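Local coordinates for angiopoietin-related protein 6 (Homo sapiens, PDB 6Y43) that is an angiopoietin-like protein, probably a secreted growth factor, whose fibrinogen-like globe domain carries a calcium ion and probably recognises partners outside the cell, at residues 48-53 and 214-219. Residues are numbered along the deposited sequence; the frame is centred on the assembly and turned at random.
Sequences WTVIQR and AMLIRP
V50 and L216 lie side by side on one face of the sheet, CG2 of V50 pressed tightly to CD2 of L216 at 3.5 Å; L216 CD2 also touches CB of W48. Against M215 and I217, which lie on the other face, I51 sets CG1 between its backbone N and carbonyl carbon (chi1 67°), which brings that branch across CB of M215 while I51 CG2 reaches CG1 of I217 at 3.9 Å. The backbones are antiparallel, with T49 and I217 a hydrogen-bonded pair (2.8 Å for both T49 N to I217 O and I217 N to T49 O). I51 and Q52 then share M215 in a classic beta bulge: M215 O takes a 2.8 Å bond from I51 N and a weak one from Q52 N. Beside it, Q52 curls over CG of M215; its NE2 bonds N181, whereas buried OE1 has no hydrogen-bonding partner. Toward the polar edge, R218 makes a CH-pi contact through CB with the six-membered ring of W48 and lays its guanidinium over the ring's rim, planes 23° apart, CZ 3.3 Å from W48 CZ2. The guanidinium NH1 bonds the carbonyls of E44 and G46. Replacing W48 with alanine would probably strip R218 of this flat support and open a gap beside L216. The contact thus joins two central strands of the fibrinogen-like domain through apolar packing on both faces, ending in an arginine laid over an indole, its charge probably eased by main-chain carbonyls.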
loop_
_atom_site.group_PDB
_atom_site.type_symbol
_atom_site.label_atom_id
_atom_site.label_comp_id
_atom_site.label_asym_id
_atom_site.label_seq_id
_atom_site.Cartn_x
_atom_site.Cartn_y
_atom_site.Cartn_z
ATOM N N TRP A 48 -10.424 6.851 3.644
ATOM C CA TRP A 48 -9.293 5.958 3.425
ATOM C C TRP A 48 -8.056 6.776 3.075
ATOM O O TRP A 48 -8.077 7.558 2.117
ATOM C CB TRP A 48 -9.586 4.971 2.295
ATOM C CG TRP A 48 -10.688 4.028 2.582
ATOM C CD1 TRP A 48 -11.973 4.103 2.136
ATOM C CD2 TRP A 48 -10.601 2.826 3.362
ATOM N NE1 TRP A 48 -12.701 3.028 2.594
ATOM C CE2 TRP A 48 -11.883 2.223 3.343
ATOM C CE3 TRP A 48 -9.567 2.200 4.060
ATOM C CZ2 TRP A 48 -12.159 1.041 4.018
ATOM C CZ3 TRP A 48 -9.848 1.016 4.731
ATOM C CH2 TRP A 48 -11.134 0.456 4.698
ATOM N N THR A 49 -6.985 6.584 3.848
ATOM C CA THR A 49 -5.687 7.180 3.552
ATOM C C THR A 49 -4.925 6.269 2.599
ATOM O O THR A 49 -4.629 5.123 2.946
ATOM C CB THR A 49 -4.881 7.379 4.835
ATOM O OG1 THR A 49 -5.632 8.191 5.738
ATOM C CG2 THR A 49 -3.508 7.997 4.548
ATOM N N VAL A 50 -4.609 6.772 1.405
ATOM C CA VAL A 50 -3.796 5.985 0.486
ATOM C C VAL A 50 -2.358 5.970 0.991
ATOM O O VAL A 50 -1.758 7.027 1.213
ATOM C CB VAL A 50 -3.884 6.561 -0.934
ATOM C CG1 VAL A 50 -2.905 5.849 -1.866
ATOM C CG2 VAL A 50 -5.309 6.452 -1.454
ATOM N N ILE A 51 -1.785 4.766 1.120
ATOM C CA ILE A 51 -0.373 4.618 1.481
ATOM C C ILE A 51 0.488 4.093 0.346
ATOM O O ILE A 51 1.725 4.146 0.458
ATOM C CB ILE A 51 -0.179 3.735 2.730
ATOM C CG1 ILE A 51 -0.562 2.274 2.465
ATOM C CG2 ILE A 51 -1.004 4.276 3.878
ATOM C CD1 ILE A 51 -0.099 1.331 3.539
ATOM N N GLN A 52 -0.113 3.661 -0.757
ATOM C CA GLN A 52 0.599 3.132 -1.904
ATOM C C GLN A 52 -0.348 3.210 -3.078
ATOM O O GLN A 52 -1.541 2.934 -2.912
ATOM C CB GLN A 52 1.016 1.674 -1.680
ATOM C CG GLN A 52 1.908 1.151 -2.766
ATOM C CD GLN A 52 1.190 0.297 -3.791
ATOM O OE1 GLN A 52 -0.041 0.249 -3.835
ATOM N NE2 GLN A 52 1.972 -0.386 -4.632
ATOM N N ARG A 53 0.161 3.606 -4.244
ATOM C CA ARG A 53 -0.677 3.594 -5.438
ATOM C C ARG A 53 0.178 3.414 -6.676
ATOM O O ARG A 53 1.219 4.072 -6.823
ATOM C CB ARG A 53 -1.499 4.878 -5.583
ATOM C CG ARG A 53 -2.432 4.837 -6.769
ATOM C CD ARG A 53 -3.502 5.938 -6.654
ATOM N NE ARG A 53 -2.874 7.224 -6.422
ATOM C CZ ARG A 53 -3.464 8.275 -5.865
ATOM N NH1 ARG A 53 -4.722 8.219 -5.473
ATOM N NH2 ARG A 53 -2.772 9.379 -5.697
ATOM N N ALA A 214 -3.749 -0.103 -5.314
ATOM C CA ALA A 214 -3.537 0.854 -4.233
ATOM C C ALA A 214 -3.783 0.175 -2.901
ATOM O O ALA A 214 -4.532 -0.797 -2.812
ATOM C CB ALA A 214 -4.458 2.082 -4.357
ATOM N N MET A 215 -3.112 0.676 -1.878
ATOM C CA MET A 215 -3.230 0.205 -0.511
ATOM C C MET A 215 -3.689 1.379 0.335
ATOM O O MET A 215 -3.112 2.474 0.247
ATOM C CB MET A 215 -1.902 -0.337 0.014
ATOM C CG MET A 215 -1.296 -1.396 -0.886
ATOM S SD MET A 215 0.319 -2.003 -0.331
ATOM C CE MET A 215 -0.108 -2.935 1.149
ATOM N N LEU A 216 -4.746 1.177 1.120
ATOM C CA LEU A 216 -5.342 2.288 1.861
ATOM C C LEU A 216 -5.625 1.840 3.289
ATOM O O LEU A 216 -5.896 0.671 3.536
ATOM C CB LEU A 216 -6.628 2.773 1.186
ATOM C CG LEU A 216 -6.581 2.944 -0.350
ATOM C CD1 LEU A 216 -6.831 1.650 -1.059
ATOM C CD2 LEU A 216 -7.620 3.964 -0.657
ATOM N N ILE A 217 -5.562 2.778 4.239
ATOM C CA ILE A 217 -5.874 2.450 5.623
ATOM C C ILE A 217 -6.865 3.447 6.219
ATOM O O ILE A 217 -7.006 4.587 5.771
ATOM C CB ILE A 217 -4.597 2.370 6.486
ATOM C CG1 ILE A 217 -3.880 3.717 6.485
ATOM C CG2 ILE A 217 -3.723 1.244 5.991
ATOM C CD1 ILE A 217 -2.677 3.733 7.433
ATOM N N ARG A 218 -7.565 2.984 7.254
ATOM C CA ARG A 218 -8.585 3.732 7.960
ATOM C C ARG A 218 -8.629 3.200 9.376
ATOM O O ARG A 218 -8.461 1.986 9.576
ATOM C CB ARG A 218 -9.940 3.558 7.269
ATOM C CG ARG A 218 -11.128 4.296 7.861
ATOM C CD ARG A 218 -12.321 4.140 6.920
ATOM N NE ARG A 218 -12.990 2.830 6.994
ATOM C CZ ARG A 218 -14.071 2.519 6.280
ATOM N NH1 ARG A 218 -14.614 3.397 5.436
ATOM N NH2 ARG A 218 -14.612 1.316 6.388
ATOM N N PRO A 219 -8.858 4.052 10.372
ATOM C CA PRO A 219 -9.040 3.526 11.732
ATOM C C PRO A 219 -10.158 2.494 11.766
ATOM O O PRO A 219 -11.176 2.611 11.074
ATOM C CB PRO A 219 -9.381 4.775 12.559
ATOM C CG PRO A 219 -8.864 5.934 11.749
ATOM C CD PRO A 219 -9.006 5.520 10.316
HETATM O O HOH W 1 -8.019 7.457 7.340
#